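Local structure of shikimate dehydrogenase (Thermotoga maritima, 3U62) at residues A[92-97]-A[226-231]; A[82-87]-A[233-238]. The protein probably catalyses the reversible NADPH-linked reduction of 3-dehydroshikimate to shikimate, a step of chorismate and aromatic amino acid biosynthesis. All coordinates share one frame; numbering follows the deposited sequence.

Contact 1. Residues A[92-97]-A[226-231]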
loop_
_atom_site.group_PDB
_atom_site.type_symbol
_atom_site.label_atom_id
_atom_site.label_comp_id
_atom_site.label_asym_id
_atom_site.label_seq_id
_atom_site.Cartn_x
_atom_site.Cartn_y
_atom_site.Cartn_z
ATOM N N ASN A 92 -9.249 6.056 -0.815
ATOM C CA ASN A 92 -8.141 5.131 -0.984
ATOM C C ASN A 92 -7.173 5.637 -2.044
ATOM O O ASN A 92 -7.520 5.742 -3.223
ATOM C CB ASN A 92 -8.628 3.716 -1.303
ATOM C CG ASN A 92 -7.541 2.668 -1.115
ATOM O OD1 ASN A 92 -7.602 1.856 -0.192
ATOM N ND2 ASN A 92 -6.539 2.684 -1.988
ATOM N N THR A 93 -5.959 5.959 -1.607
ATOM C CA THR A 93 -4.926 6.472 -2.499
ATOM C C THR A 93 -3.854 5.420 -2.780
ATOM O O THR A 93 -2.972 5.637 -3.615
ATOM C CB THR A 93 -4.270 7.752 -1.940
ATOM O OG1 THR A 93 -3.619 7.457 -0.698
ATOM C CG2 THR A 93 -5.317 8.831 -1.711
ATOM N N ASP A 94 -3.935 4.288 -2.080
ATOM C CA ASP A 94 -3.010 3.174 -2.292
ATOM C C ASP A 94 -3.074 2.637 -3.720
ATOM O O ASP A 94 -2.033 2.417 -4.341
ATOM C CB ASP A 94 -3.266 2.035 -1.295
ATOM C CG ASP A 94 -2.578 2.251 0.045
ATOM O OD1 ASP A 94 -1.612 3.042 0.119
ATOM O OD2 ASP A 94 -3.004 1.612 1.033
ATOM N N TRP A 95 -4.287 2.433 -4.237
ATOM C CA TRP A 95 -4.456 1.917 -5.599
ATOM C C TRP A 95 -3.936 2.892 -6.652
ATOM O O TRP A 95 -3.390 2.472 -7.676
ATOM C CB TRP A 95 -5.907 1.503 -5.888
ATOM C CG TRP A 95 -6.890 2.627 -6.093
ATOM C CD1 TRP A 95 -7.672 3.210 -5.140
ATOM C CD2 TRP A 95 -7.216 3.279 -7.331
ATOM N NE1 TRP A 95 -8.459 4.187 -5.699
ATOM C CE2 TRP A 95 -8.199 4.253 -7.042
ATOM C CE3 TRP A 95 -6.768 3.141 -8.653
ATOM C CZ2 TRP A 95 -8.741 5.086 -8.024
ATOM C CZ3 TRP A 95 -7.310 3.971 -9.631
ATOM C CH2 TRP A 95 -8.287 4.930 -9.307
ATOM N N VAL A 96 -4.110 4.187 -6.390
ATOM C CA VAL A 96 -3.552 5.246 -7.232
ATOM C C VAL A 96 -2.026 5.156 -7.220
ATOM O O VAL A 96 -1.384 5.272 -8.268
ATOM C CB VAL A 96 -4.018 6.654 -6.768
ATOM C CG1 VAL A 96 -3.236 7.762 -7.473
ATOM C CG2 VAL A 96 -5.515 6.828 -7.006
ATOM N N GLY A 97 -1.459 4.939 -6.033
ATOM C CA GLY A 97 -0.023 4.732 -5.875
ATOM C C GLY A 97 0.496 3.580 -6.716
ATOM O O GLY A 97 1.564 3.683 -7.322
ATOM N N TYR A 226 5.398 7.304 -2.823
ATOM C CA TYR A 226 5.537 8.611 -3.461
ATOM C C TYR A 226 4.216 9.076 -4.065
ATOM O O TYR A 226 3.773 10.198 -3.806
ATOM C CB TYR A 226 6.627 8.534 -4.537
ATOM C CG TYR A 226 6.919 9.815 -5.294
ATOM C CD1 TYR A 226 7.828 10.750 -4.799
ATOM C CD2 TYR A 226 6.319 10.071 -6.529
ATOM C CE1 TYR A 226 8.113 11.920 -5.499
ATOM C CE2 TYR A 226 6.595 11.237 -7.238
ATOM C CZ TYR A 226 7.493 12.155 -6.718
ATOM O OH TYR A 226 7.770 13.310 -7.415
ATOM N N TYR A 227 3.583 8.210 -4.851
ATOM C CA TYR A 227 2.372 8.591 -5.569
ATOM C C TYR A 227 1.108 8.622 -4.709
ATOM O O TYR A 227 0.200 9.410 -4.990
ATOM C CB TYR A 227 2.178 7.728 -6.815
ATOM C CG TYR A 227 3.148 8.050 -7.932
ATOM C CD1 TYR A 227 4.075 7.105 -8.371
ATOM C CD2 TYR A 227 3.139 9.301 -8.554
ATOM C CE1 TYR A 227 4.967 7.391 -9.398
ATOM C CE2 TYR A 227 4.026 9.601 -9.581
ATOM C CZ TYR A 227 4.935 8.641 -10.000
ATOM O OH TYR A 227 5.815 8.935 -11.014
ATOM N N GLN A 228 1.038 7.784 -3.674
ATOM C CA GLN A 228 -0.084 7.876 -2.731
ATOM C C GLN A 228 -0.004 9.168 -1.920
ATOM O O GLN A 228 -1.030 9.791 -1.643
ATOM C CB GLN A 228 -0.232 6.625 -1.841
ATOM C CG GLN A 228 0.889 6.355 -0.835
ATOM C CD GLN A 228 0.712 7.081 0.493
ATOM O OE1 GLN A 228 -0.397 7.194 1.019
ATOM N NE2 GLN A 228 1.819 7.568 1.046
ATOM N N ALA A 229 1.216 9.569 -1.562
ATOM C CA ALA A 229 1.453 10.828 -0.853
ATOM C C ALA A 229 1.025 12.025 -1.697
ATOM O O ALA A 229 0.422 12.967 -1.183
ATOM C CB ALA A 229 2.915 10.950 -0.456
ATOM N N MET A 230 1.346 11.973 -2.990
ATOM C CA MET A 230 0.925 12.990 -3.950
ATOM C C MET A 230 -0.597 13.121 -3.971
ATOM O O MET A 230 -1.131 14.231 -3.903
ATOM C CB MET A 230 1.448 12.646 -5.347
ATOM C CG MET A 230 1.003 13.601 -6.451
ATOM S SD MET A 230 1.508 13.066 -8.097
ATOM C CE MET A 230 3.281 13.323 -8.018
ATOM N N GLU A 231 -1.283 11.982 -4.057
ATOM C CA GLU A 231 -2.743 11.952 -4.089
ATOM C C GLU A 231 -3.353 12.452 -2.776
ATOM O O GLU A 231 -4.355 13.171 -2.795
ATOM C CB GLU A 231 -3.247 10.545 -4.426
ATOM C CG GLU A 231 -4.718 10.472 -4.852
ATOM C CD GLU A 231 -4.980 10.998 -6.257
ATOM O OE1 GLU A 231 -4.011 11.096 -7.064
ATOM O OE2 GLU A 231 -6.167 11.322 -6.550
#

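Contact 2. Residues A[82-87]-A[233-238]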
loop_
_atom_site.group_PDB
_atom_site.type_symbol
_atom_site.label_atom_id
_atom_site.label_comp_id
_atom_site.label_asym_id
_atom_site.label_seq_id
_atom_site.Cartn_x
_atom_site.Cartn_y
_atom_site.Cartn_z
ATOM N N VAL A 82 -9.721 2.263 3.668
ATOM C CA VAL A 82 -9.499 3.702 3.617
ATOM C C VAL A 82 -8.120 3.997 4.205
ATOM O O VAL A 82 -7.839 3.631 5.349
ATOM C CB VAL A 82 -10.601 4.473 4.394
ATOM C CG1 VAL A 82 -10.184 5.914 4.661
ATOM C CG2 VAL A 82 -11.921 4.432 3.638
ATOM N N ASN A 83 -7.260 4.642 3.421
ATOM C CA ASN A 83 -5.934 5.028 3.907
ATOM C C ASN A 83 -5.732 6.539 3.985
ATOM O O ASN A 83 -4.684 7.003 4.431
ATOM C CB ASN A 83 -4.826 4.392 3.059
ATOM C CG ASN A 83 -4.640 5.087 1.725
ATOM O OD1 ASN A 83 -5.607 5.357 1.013
ATOM N ND2 ASN A 83 -3.390 5.375 1.376
ATOM N N CYS A 84 -6.729 7.297 3.537
ATOM C CA CYS A 84 -6.661 8.752 3.561
ATOM C C CYS A 84 -8.013 9.335 3.947
ATOM O O CYS A 84 -9.016 9.108 3.266
ATOM C CB CYS A 84 -6.210 9.297 2.201
ATOM S SG CYS A 84 -6.065 11.106 2.122
ATOM N N VAL A 85 -8.027 10.079 5.047
ATOM C CA VAL A 85 -9.242 10.717 5.537
ATOM C C VAL A 85 -9.086 12.230 5.490
ATOM O O VAL A 85 -8.008 12.758 5.766
ATOM C CB VAL A 85 -9.588 10.257 6.979
ATOM C CG1 VAL A 85 -10.771 11.039 7.544
ATOM C CG2 VAL A 85 -9.888 8.766 7.004
ATOM N N PHE A 86 -10.162 12.915 5.116
ATOM C CA PHE A 86 -10.217 14.368 5.183
ATOM C C PHE A 86 -11.609 14.826 5.596
ATOM O O PHE A 86 -12.579 14.650 4.852
ATOM C CB PHE A 86 -9.804 14.998 3.848
ATOM C CG PHE A 86 -9.583 16.490 3.913
ATOM C CD1 PHE A 86 -8.798 17.056 4.917
ATOM C CD2 PHE A 86 -10.142 17.329 2.952
ATOM C CE1 PHE A 86 -8.588 18.431 4.972
ATOM C CE2 PHE A 86 -9.936 18.706 2.997
ATOM C CZ PHE A 86 -9.156 19.258 4.009
ATOM N N ARG A 87 -11.689 15.398 6.796
ATOM C CA ARG A 87 -12.918 15.993 7.329
ATOM C C ARG A 87 -14.161 15.122 7.142
ATOM O O ARG A 87 -15.152 15.539 6.536
ATOM C CB ARG A 87 -13.105 17.413 6.783
ATOM C CG ARG A 87 -12.025 18.342 7.294
ATOM C CD ARG A 87 -12.052 19.719 6.679
ATOM N NE ARG A 87 -11.102 20.569 7.390
ATOM C CZ ARG A 87 -10.538 21.667 6.898
ATOM N NH1 ARG A 87 -10.817 22.083 5.668
ATOM N NH2 ARG A 87 -9.686 22.352 7.646
ATOM N N LEU A 233 -2.079 14.677 -0.723
ATOM C CA LEU A 233 -1.914 16.126 -0.689
ATOM C C LEU A 233 -2.893 16.839 -1.616
ATOM O O LEU A 233 -3.342 17.948 -1.309
ATOM C CB LEU A 233 -0.470 16.520 -1.017
ATOM C CG LEU A 233 0.604 16.131 0.009
ATOM C CD1 LEU A 233 1.985 16.299 -0.584
ATOM C CD2 LEU A 233 0.479 16.937 1.302
ATOM N N LYS A 234 -3.224 16.204 -2.740
ATOM C CA LYS A 234 -4.229 16.738 -3.659
ATOM C C LYS A 234 -5.618 16.730 -3.017
ATOM O O LYS A 234 -6.362 17.709 -3.124
ATOM C CB LYS A 234 -4.242 15.958 -4.977
ATOM C CG LYS A 234 -3.043 16.221 -5.876
ATOM C CD LYS A 234 -3.147 15.427 -7.168
ATOM C CE LYS A 234 -1.931 15.643 -8.053
ATOM N NZ LYS A 234 -2.069 14.946 -9.363
ATOM N N ILE A 235 -5.951 15.622 -2.353
ATOM C CA ILE A 235 -7.213 15.495 -1.621
ATOM C C ILE A 235 -7.308 16.542 -0.506
ATOM O O ILE A 235 -8.359 17.160 -0.313
ATOM C CB ILE A 235 -7.405 14.058 -1.063
ATOM C CG1 ILE A 235 -7.707 13.090 -2.213
ATOM C CG2 ILE A 235 -8.526 14.012 -0.020
ATOM C CD1 ILE A 235 -7.631 11.623 -1.841
ATOM N N TRP A 236 -6.198 16.751 0.199
ATOM C CA TRP A 236 -6.140 17.715 1.296
ATOM C C TRP A 236 -6.067 19.174 0.821
ATOM O O TRP A 236 -6.134 20.101 1.635
ATOM C CB TRP A 236 -4.974 17.380 2.237
ATOM C CG TRP A 236 -5.133 16.062 2.961
ATOM C CD1 TRP A 236 -6.307 15.441 3.285
ATOM C CD2 TRP A 236 -4.086 15.220 3.469
ATOM N NE1 TRP A 236 -6.060 14.267 3.952
ATOM C CE2 TRP A 236 -4.706 14.108 4.084
ATOM C CE3 TRP A 236 -2.685 15.302 3.471
ATOM C CZ2 TRP A 236 -3.975 13.077 4.687
ATOM C CZ3 TRP A 236 -1.957 14.275 4.072
ATOM C CH2 TRP A 236 -2.606 13.179 4.672
ATOM N N GLY A 237 -5.936 19.366 -0.492
ATOM C CA GLY A 237 -5.915 20.695 -1.108
ATOM C C GLY A 237 -4.646 21.480 -0.835
ATOM O O GLY A 237 -4.658 22.713 -0.826
ATOM N N ILE A 238 -3.548 20.759 -0.620
ATOM C CA ILE A 238 -2.276 21.365 -0.222
ATOM C C ILE A 238 -1.097 20.831 -1.041
ATOM O O ILE A 238 0.023 20.702 -0.535
ATOM C CB ILE A 238 -2.015 21.191 1.301
ATOM C CG1 ILE A 238 -2.124 19.711 1.710
ATOM C CG2 ILE A 238 -2.972 22.070 2.103
ATOM C CD1 ILE A 238 -1.797 19.423 3.164
#

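Contact 1. Residues A[92-97]-A[226-231]
T93 lies against one side of helix 222-235, between Q228 and E231. Its methyl CG2 crosses the CB-CG part of E231 at a slant, 3.6 Å from E231 CG. With chi1 at 62°, OG1 is swung toward Q228 and hydrogen-bonds to N232 OD1, while CG2 is left facing E231. The carbonyl O of T93 faces Q228 CB at 3.4 Å and also accepts the bond from G97 N in the first turn of helix 94-101. D94, a predicted shikimate ligand near K63, the predicted proton acceptor, makes a looser approach, with OD1 4.3 Å from Q228 CG. V96 also meets E231, at the far end of its side chain: V96 CG1 is 3.4 Å from E231 OE1. The bend of E231 at chi2 (74°) brings its carboxylate round to that methyl. G97 brings the backbones closest, its CA 4.4 Å from Q228 CA. Y227 CB packs on G97 CA at 3.8 Å. The amide of Q228 is held within its own helix, OE1 by N232 ND2 and NE2 by F225 O. Beside the predicted shikimate site, the start of helix 94-101 and T93 before it thus meet helix 222-235 through van der Waals contacts alone; the polar ends of T93 and Q228 both turn to N232.

Contact 2. Residues A[82-87]-A[233-238]
W236 reaches the backbone of strand 84-86 with its indole N-H. NE1 donates to V85 O at 3.1 Å, with an N-H...O angle of 155°. The donor sits above the carbonyl plane, and the oxygen lies at the edge of the indole, slightly tilted from its plane. C84 SG comes obliquely to the same ring, 3.7 Å from NE1, in a sulfur-aromatic contact. F86, the next residue along from V85, sets one ring face over W236 CA, a CH-pi contact 4.2 Å from the centroid. Its CG lies anti to the backbone N (chi1 -169°), which carries the ring there. The two aromatic planes are oblique, at 55°, and the closest carbons are F86 CD1 and W236 CD1 at 3.4 Å. I235 adds its CG2, 4.2 Å from F86 CB. Strand 84-86 belongs to the mixed sheet of the substrate-binding domain. N83 and C84 both face Y91 in a classic beta bulge, at the start of the strand. Just after W236 the chain turns through a Schellman motif, with G237 at positive phi and I238 N bonded back to L233 O. F3 stacks on the W236 ring. The opposite face of F86 carries R87 CD, and the R87 guanidinium makes a salt bridge with D54.

How the contacts relate
Both contacts use helix 222-235; contact 1 takes its middle, contact 2 its end and the turn after it. The centre of contact 1 is about 8 Å from the chain centre, that of contact 2 about 16 Å, yet contact 2 is the more buried. Contact 1 sets the start of one helix, with T93 before it, against another helix by close packing. Contact 2 sets the helix end against a sheet strand through aromatic and sulfur contacts and one indole hydrogen bond. N83, in segment 82-87 but not itself touching 233-238, ties that segment to contact 1: its OD1 probably accepts a hydrogen bond from T93 N at 2.7 Å. Its ND2 packs near D94 OD1, so two predicted shikimate ligands are neighbours there.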